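Local coordinates for glycosylation Associate Protein 3 (Streptococcus agalactiae serotype V, PDB 6OYC) that probably acts with two partner proteins in the accessory Sec system, which glycosylates and secretes serine-rich adhesins, and may bind carbohydrate, at residues C[44-48]-C[59-63]; C[89-93]-C[112-117]. All blocks are in the same frame, centred on the assembly; numbering follows the deposited sequence.

Contact 1: residues C[44-48]-C[59-63]; sequences YTWSS and PNLPL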
ATOM      1  N   TYR C  44       9.312  14.220  11.505  1.00 37.52           N
ATOM      2  CA  TYR C  44       9.443  12.778  11.595  1.00 37.91           C
ATOM      3  C   TYR C  44      10.733  12.359  10.911  1.00 37.07           C
ATOM      4  O   TYR C  44      11.110  12.933   9.885  1.00 34.31           O
ATOM      5  CB  TYR C  44       8.234  12.071  10.954  1.00 36.57           C
ATOM      6  CG  TYR C  44       8.243  10.611  11.284  1.00 39.35           C
ATOM      7  CD1 TYR C  44       7.879  10.168  12.550  1.00 39.75           C
ATOM      8  CD2 TYR C  44       8.688   9.672  10.358  1.00 37.29           C
ATOM      9  CE1 TYR C  44       7.931   8.829  12.877  1.00 42.95           C
ATOM     10  CE2 TYR C  44       8.727   8.322  10.671  1.00 39.49           C
ATOM     11  CZ  TYR C  44       8.343   7.906  11.934  1.00 42.22           C
ATOM     12  OH  TYR C  44       8.397   6.574  12.268  1.00 45.69           O
ATOM     13  N   THR C  45      11.391  11.345  11.469  1.00 36.69           N
ATOM     14  CA  THR C  45      12.626  10.816  10.901  1.00 35.83           C
ATOM     15  C   THR C  45      12.562   9.296  10.836  1.00 34.13           C
ATOM     16  O   THR C  45      12.294   8.636  11.846  1.00 33.79           O
ATOM     17  CB  THR C  45      13.855  11.260  11.711  1.00 31.68           C
ATOM     18  OG1 THR C  45      14.038  12.670  11.550  1.00 35.79           O
ATOM     19  CG2 THR C  45      15.125  10.561  11.201  1.00 30.49           C
ATOM     20  N   TRP C  46      12.813   8.759   9.646  1.00 33.46           N
ATOM     21  CA  TRP C  46      13.004   7.341   9.386  1.00 30.52           C
ATOM     22  C   TRP C  46      14.493   7.001   9.396  1.00 29.91           C
ATOM     23  O   TRP C  46      15.339   7.836   9.068  1.00 31.35           O
ATOM     24  CB  TRP C  46      12.423   6.959   8.025  1.00 31.24           C
ATOM     25  CG  TRP C  46      10.957   7.174   7.859  1.00 35.79           C
ATOM     26  CD1 TRP C  46       9.972   6.256   8.067  1.00 36.44           C
ATOM     27  CD2 TRP C  46      10.305   8.369   7.399  1.00 33.84           C
ATOM     28  NE1 TRP C  46       8.743   6.805   7.784  1.00 37.80           N
ATOM     29  CE2 TRP C  46       8.918   8.097   7.363  1.00 38.18           C
ATOM     30  CE3 TRP C  46      10.754   9.640   7.027  1.00 31.12           C
ATOM     31  CZ2 TRP C  46       7.974   9.054   6.971  1.00 35.12           C
ATOM     32  CZ3 TRP C  46       9.817  10.586   6.628  1.00 34.76           C
ATOM     33  CH2 TRP C  46       8.444  10.289   6.606  1.00 33.87           C
ATOM     34  N   SER C  47      14.816   5.750   9.724  1.00 27.87           N
ATOM     35  CA  SER C  47      16.222   5.391   9.870  1.00 30.28           C
ATOM     36  C   SER C  47      16.520   4.023   9.260  1.00 28.56           C
ATOM     37  O   SER C  47      15.692   3.108   9.305  1.00 30.63           O
ATOM     38  CB  SER C  47      16.650   5.405  11.351  1.00 27.45           C
ATOM     39  OG  SER C  47      18.011   5.019  11.442  1.00 37.46           O
ATOM     40  N   SER C  48      17.732   3.892   8.715  1.00 25.69           N
ATOM     41  CA  SER C  48      18.207   2.652   8.108  1.00 27.71           C
ATOM     42  C   SER C  48      18.860   1.699   9.108  1.00 28.16           C
ATOM     43  O   SER C  48      19.240   0.585   8.721  1.00 28.17           O
ATOM     44  CB  SER C  48      19.194   2.957   6.958  1.00 25.18           C
ATOM     45  OG  SER C  48      20.548   3.078   7.372  1.00 23.66           O
ATOM     46  N   PRO C  59      14.820  -0.748  12.078  1.00 30.01           N
ATOM     47  CA  PRO C  59      14.941   0.278  11.041  1.00 27.16           C
ATOM     48  C   PRO C  59      13.752   0.166  10.110  1.00 29.79           C
ATOM     49  O   PRO C  59      13.216  -0.919   9.886  1.00 30.23           O
ATOM     50  CB  PRO C  59      16.247  -0.082  10.324  1.00 28.34           C
ATOM     51  CG  PRO C  59      16.399  -1.546  10.564  1.00 25.42           C
ATOM     52  CD  PRO C  59      15.890  -1.759  11.965  1.00 26.01           C
ATOM     53  N   ASN C  60      13.326   1.300   9.579  1.00 29.55           N
ATOM     54  CA  ASN C  60      12.205   1.319   8.652  1.00 32.11           C
ATOM     55  C   ASN C  60      12.640   1.785   7.268  1.00 30.07           C
ATOM     56  O   ASN C  60      11.788   2.031   6.403  1.00 30.81           O
ATOM     57  CB  ASN C  60      11.076   2.196   9.214  1.00 27.07           C
ATOM     58  CG  ASN C  60      11.609   3.452   9.891  1.00 28.92           C
ATOM     59  OD1 ASN C  60      12.641   3.984   9.497  1.00 30.50           O
ATOM     60  ND2 ASN C  60      10.920   3.911  10.920  1.00 26.07           N
ATOM     61  N   LEU C  61      13.948   1.900   7.036  1.00 28.53           N
ATOM     62  CA  LEU C  61      14.519   2.180   5.728  1.00 29.55           C
ATOM     63  C   LEU C  61      15.362   0.992   5.282  1.00 29.74           C
ATOM     64  O   LEU C  61      16.055   0.388   6.106  1.00 29.09           O
ATOM     65  CB  LEU C  61      15.401   3.458   5.741  1.00 26.04           C
ATOM     66  CG  LEU C  61      14.635   4.728   6.141  1.00 30.58           C
ATOM     67  CD1 LEU C  61      15.542   5.961   6.184  1.00 27.43           C
ATOM     68  CD2 LEU C  61      13.439   4.949   5.198  1.00 28.54           C
ATOM     69  N   PRO C  62      15.348   0.649   4.000  1.00 26.59           N
ATOM     70  CA  PRO C  62      16.106  -0.515   3.539  1.00 27.59           C
ATOM     71  C   PRO C  62      17.582  -0.206   3.367  1.00 29.94           C
ATOM     72  O   PRO C  62      18.005   0.940   3.184  1.00 29.72           O
ATOM     73  CB  PRO C  62      15.472  -0.831   2.177  1.00 30.67           C
ATOM     74  CG  PRO C  62      15.081   0.538   1.646  1.00 31.66           C
ATOM     75  CD  PRO C  62      14.655   1.337   2.892  1.00 29.02           C
ATOM     76  N   LEU C  63      18.346  -1.286   3.392  1.00 29.17           N
ATOM     77  CA  LEU C  63      19.774  -1.257   3.111  1.00 31.71           C
ATOM     78  C   LEU C  63      20.004  -0.897   1.649  1.00 31.32           C
ATOM     79  O   LEU C  63      19.397  -1.493   0.758  1.00 38.48           O
ATOM     80  CB  LEU C  63      20.356  -2.629   3.435  1.00 29.15           C
ATOM     81  CG  LEU C  63      21.796  -2.907   3.830  1.00 37.45           C
ATOM     82  CD1 LEU C  63      22.237  -2.051   5.017  1.00 34.40           C
ATOM     83  CD2 LEU C  63      21.953  -4.415   4.128  1.00 29.35           C
TER

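Contact 2: residues C[89-93]-C[112-117]; sequences EFYNR and YPKEAY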
ATOM      1  N   GLU C  89      19.803  12.206   4.696  1.00 27.96           N
ATOM      2  CA  GLU C  89      21.136  12.500   5.202  1.00 31.91           C
ATOM      3  C   GLU C  89      21.910  11.207   5.412  1.00 31.40           C
ATOM      4  O   GLU C  89      21.353  10.220   5.898  1.00 31.59           O
ATOM      5  CB  GLU C  89      21.073  13.289   6.522  1.00 30.35           C
ATOM      6  CG  GLU C  89      22.433  13.825   6.970  1.00 32.10           C
ATOM      7  CD  GLU C  89      22.325  15.115   7.787  1.00 36.36           C
ATOM      8  OE1 GLU C  89      21.202  15.576   8.085  1.00 34.75           O
ATOM      9  OE2 GLU C  89      23.377  15.665   8.142  1.00 40.77           O
ATOM     10  N   PHE C  90      23.196  11.223   5.062  1.00 27.69           N
ATOM     11  CA  PHE C  90      24.058  10.058   5.138  1.00 30.31           C
ATOM     12  C   PHE C  90      25.072  10.216   6.269  1.00 33.78           C
ATOM     13  O   PHE C  90      25.546  11.327   6.553  1.00 32.97           O
ATOM     14  CB  PHE C  90      24.750   9.820   3.788  1.00 28.11           C
ATOM     15  CG  PHE C  90      23.791   9.895   2.605  1.00 28.53           C
ATOM     16  CD1 PHE C  90      22.859   8.889   2.378  1.00 28.91           C
ATOM     17  CD2 PHE C  90      23.794  10.990   1.755  1.00 30.45           C
ATOM     18  CE1 PHE C  90      21.952   8.967   1.297  1.00 30.13           C
ATOM     19  CE2 PHE C  90      22.896  11.074   0.673  1.00 32.82           C
ATOM     20  CZ  PHE C  90      21.976  10.060   0.452  1.00 31.41           C
ATOM     21  N   TYR C  91      25.387   9.099   6.924  1.00 30.65           N
ATOM     22  CA  TYR C  91      26.227   9.095   8.112  1.00 31.69           C
ATOM     23  C   TYR C  91      27.257   7.989   7.976  1.00 34.09           C
ATOM     24  O   TYR C  91      26.940   6.884   7.516  1.00 33.72           O
ATOM     25  CB  TYR C  91      25.407   8.898   9.410  1.00 31.16           C
ATOM     26  CG  TYR C  91      24.412  10.018   9.664  1.00 36.58           C
ATOM     27  CD1 TYR C  91      23.134   9.984   9.104  1.00 29.60           C
ATOM     28  CD2 TYR C  91      24.759  11.121  10.452  1.00 33.87           C
ATOM     29  CE1 TYR C  91      22.228  11.008   9.319  1.00 32.20           C
ATOM     30  CE2 TYR C  91      23.862  12.142  10.679  1.00 34.63           C
ATOM     31  CZ  TYR C  91      22.600  12.088  10.105  1.00 35.15           C
ATOM     32  OH  TYR C  91      21.708  13.102  10.338  1.00 35.09           O
ATOM     33  N   ASN C  92      28.493   8.298   8.345  1.00 30.45           N
ATOM     34  CA  ASN C  92      29.518   7.273   8.340  1.00 33.67           C
ATOM     35  C   ASN C  92      29.359   6.424   9.596  1.00 34.62           C
ATOM     36  O   ASN C  92      28.434   6.602  10.397  1.00 33.40           O
ATOM     37  CB  ASN C  92      30.906   7.891   8.214  1.00 31.14           C
ATOM     38  CG  ASN C  92      31.269   8.768   9.393  1.00 35.97           C
ATOM     39  OD1 ASN C  92      30.633   8.733  10.462  1.00 33.24           O
ATOM     40  ND2 ASN C  92      32.303   9.579   9.200  1.00 35.60           N
ATOM     41  N   ARG C  93      30.293   5.505   9.787  1.00 32.87           N
ATOM     42  CA  ARG C  93      30.214   4.549  10.877  1.00 35.81           C
ATOM     43  C   ARG C  93      30.545   5.187  12.224  1.00 35.92           C
ATOM     44  O   ARG C  93      30.328   4.558  13.261  1.00 37.05           O
ATOM     45  CB  ARG C  93      31.114   3.347  10.516  1.00 33.44           C
ATOM     46  CG  ARG C  93      31.978   2.721  11.572  1.00 40.24           C
ATOM     47  CD  ARG C  93      32.738   1.502  11.027  1.00 39.06           C
ATOM     48  NE  ARG C  93      31.965   0.529  10.236  1.00 36.69           N
ATOM     49  CZ  ARG C  93      32.204   0.251   8.953  1.00 37.33           C
ATOM     50  NH1 ARG C  93      33.152   0.911   8.290  1.00 35.46           N
ATOM     51  NH2 ARG C  93      31.484  -0.665   8.312  1.00 37.46           N
ATOM     52  N   TYR C 112      23.466   6.649  -3.667  1.00 32.12           N
ATOM     53  CA  TYR C 112      23.849   6.332  -2.301  1.00 29.58           C
ATOM     54  C   TYR C 112      25.367   6.429  -2.206  1.00 32.48           C
ATOM     55  O   TYR C 112      26.066   5.660  -2.879  1.00 33.83           O
ATOM     56  CB  TYR C 112      23.367   4.938  -1.912  1.00 28.90           C
ATOM     57  CG  TYR C 112      23.543   4.596  -0.447  1.00 32.93           C
ATOM     58  CD1 TYR C 112      22.857   5.305   0.554  1.00 28.31           C
ATOM     59  CD2 TYR C 112      24.379   3.542  -0.058  1.00 30.44           C
ATOM     60  CE1 TYR C 112      23.014   4.967   1.911  1.00 29.24           C
ATOM     61  CE2 TYR C 112      24.533   3.193   1.289  1.00 29.72           C
ATOM     62  CZ  TYR C 112      23.854   3.909   2.270  1.00 31.24           C
ATOM     63  OH  TYR C 112      24.034   3.563   3.599  1.00 28.49           O
ATOM     64  N   PRO C 113      25.911   7.355  -1.421  1.00 33.62           N
ATOM     65  CA  PRO C 113      27.328   7.708  -1.557  1.00 35.07           C
ATOM     66  C   PRO C 113      28.260   6.709  -0.884  1.00 36.75           C
ATOM     67  O   PRO C 113      27.862   5.947  -0.003  1.00 34.47           O
ATOM     68  CB  PRO C 113      27.406   9.075  -0.876  1.00 29.17           C
ATOM     69  CG  PRO C 113      26.326   9.036   0.131  1.00 31.27           C
ATOM     70  CD  PRO C 113      25.208   8.247  -0.485  1.00 30.74           C
ATOM     71  N   LYS C 114      29.539   6.766  -1.306  1.00 38.57           N
ATOM     72  CA  LYS C 114      30.550   5.799  -0.877  1.00 40.18           C
ATOM     73  C   LYS C 114      30.853   5.881   0.611  1.00 37.02           C
ATOM     74  O   LYS C 114      31.235   4.875   1.211  1.00 37.01           O
ATOM     75  CB  LYS C 114      31.864   5.984  -1.641  1.00 45.63           C
ATOM     76  CG  LYS C 114      32.001   5.292  -3.001  1.00 58.43           C
ATOM     77  CD  LYS C 114      30.809   5.512  -3.909  1.00 65.76           C
ATOM     78  CE  LYS C 114      31.012   6.826  -4.633  1.00101.31           C
ATOM     79  NZ  LYS C 114      30.008   7.083  -5.683  1.00 63.27           N
ATOM     80  N   GLU C 115      30.729   7.057   1.213  1.00 33.39           N
ATOM     81  CA  GLU C 115      31.022   7.241   2.632  1.00 37.83           C
ATOM     82  C   GLU C 115      29.833   6.931   3.536  1.00 36.66           C
ATOM     83  O   GLU C 115      29.977   6.950   4.765  1.00 36.00           O
ATOM     84  CB  GLU C 115      31.492   8.676   2.886  1.00 38.71           C
ATOM     85  CG  GLU C 115      32.882   8.947   2.351  1.00 41.33           C
ATOM     86  CD  GLU C 115      33.915   8.008   2.930  1.00 42.39           C
ATOM     87  OE1 GLU C 115      33.914   7.785   4.157  1.00 45.52           O
ATOM     88  OE2 GLU C 115      34.729   7.480   2.155  1.00 51.44           O
ATOM     89  N   ALA C 116      28.667   6.646   2.962  1.00 32.52           N
ATOM     90  CA  ALA C 116      27.485   6.371   3.760  1.00 32.17           C
ATOM     91  C   ALA C 116      27.605   4.998   4.420  1.00 32.14           C
ATOM     92  O   ALA C 116      27.817   3.992   3.740  1.00 32.80           O
ATOM     93  CB  ALA C 116      26.229   6.440   2.887  1.00 32.91           C
ATOM     94  N   TYR C 117      27.498   4.969   5.745  1.00 30.74           N
ATOM     95  CA  TYR C 117      27.266   3.746   6.499  1.00 31.08           C
ATOM     96  C   TYR C 117      25.781   3.537   6.778  1.00 30.96           C
ATOM     97  O   TYR C 117      25.241   2.460   6.510  1.00 29.81           O
ATOM     98  CB  TYR C 117      28.042   3.766   7.826  1.00 30.27           C
ATOM     99  CG  TYR C 117      28.043   2.414   8.496  1.00 34.77           C
ATOM    100  CD1 TYR C 117      28.667   1.318   7.884  1.00 30.35           C
ATOM    101  CD2 TYR C 117      27.386   2.209   9.712  1.00 30.65           C
ATOM    102  CE1 TYR C 117      28.647   0.057   8.464  1.00 31.07           C
ATOM    103  CE2 TYR C 117      27.381   0.939  10.325  1.00 30.27           C
ATOM    104  CZ  TYR C 117      28.021  -0.129   9.693  1.00 34.36           C
ATOM    105  OH  TYR C 117      28.025  -1.391  10.251  1.00 32.45           O
TER
HETATM  106  O   HOH W   1      33.873   8.926   6.667  1.00 37.96           O
HETATM  107  O   HOH W   2      30.644  -1.381  11.474  1.00 36.38           O

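Contact 1: residues C[44-48]-C[59-63]
The edge of the W46 indole meets the amide of N60, with N60 OD1 in the plane of the indole and N60 CG 3.7 Å from W46 CD1, the ring and amide planes 69° apart. One indole face is taken by Y44, whose CD2 lies 3.3 Å above the indole plane over its centre, and W46 CD1 sits in plane at the edge of the Y44 ring. L61 CD2 packs on W46 CB at 3.6 Å, oblique to the indole, and L61 CB meets S48 CB at 4.0 Å, with S48 OG bonded to Y119 N. The amide of N60 turns back to the strand because CG stands between the backbone N and the carbonyl carbon (chi1 40°). There N60 OD1 accepts from S47 N at 2.8 Å, in the carbonyl plane and fairly straight. S47 O receives two backbone donors, N60 N at 3.0 Å, almost in line with the C=O bond, and L61 N at 3.1 Å, above the carbonyl plane. The indole nitrogen donates to Y8 O. Strand 41-47 is outermost in its antiparallel sheet. The N60 amide and neighbouring NH groups fasten an irregular loop to this edge strand of a beta domain, consistent with the galactose-binding-like clan.

Contact 2: residues C[89-93]-C[112-117]
Y117, F90 and R93 carry most of this contact, in two separate clusters joined by a backbone bond. In the buried cluster P113 is set on one face of the F90 ring by its CG-CD edge: P113 CD is 3.5 Å from the ring centroid and only 2° off the normal, a CH-pi contact. The Y112 ring approaches the same phenylalanine obliquely, with Y112 CD1 3.8 Å from F90 CE1, and A116 CB packs against F90 CB at 3.8 Å while also lying over the rim of one Y112 face. The type I turn, closed by A116 N to P113 O, thus places P113 and A116 against F90, and Y112, just before it, adds its ring.

At the exposed end, Y117 CG anti to the backbone N (chi1 -169°) directs the ring along R93, whose CB lies over one face, 4.1 Å from the Y117 centroid. The guanidinium and ring planes are inclined by 57°, so the two do not stack in parallel. A water accepts from R93 NE at 2.6 Å and also bonds Y117 OH; a second links N92 ND2 to E115 OE1, the amide being oriented by the backbone N of F94 and E96, which donate to N92 OD1. Between the clusters, Y117 N donates to Y91 O at 2.7 Å. The chemistry is therefore divided: apolar and CH-pi packing alone round F90, a CH-pi contact supplemented by two waters at the surface.

In the fold
Contacts 1 and 2 follow each other along the chain and serve the same four-stranded antiparallel sheet, with centres 13 Å apart and nearest atoms about 5 Å apart, without touching. Strand 118-125 lies between their two strands, pairing with 41-47 on one flank and 84-91 on the other. Its Y119 connects the two directly: its backbone bonds S48, its hydroxyl bonds P62 O, and its side chain is touched by both L61 and F90. The Y117 side chain also reaches Q49, just beyond contact 1. Glycerol, probably from crystallisation, lies about 4 Å from the side chains of S47 and of Y91; this does not establish a sugar site.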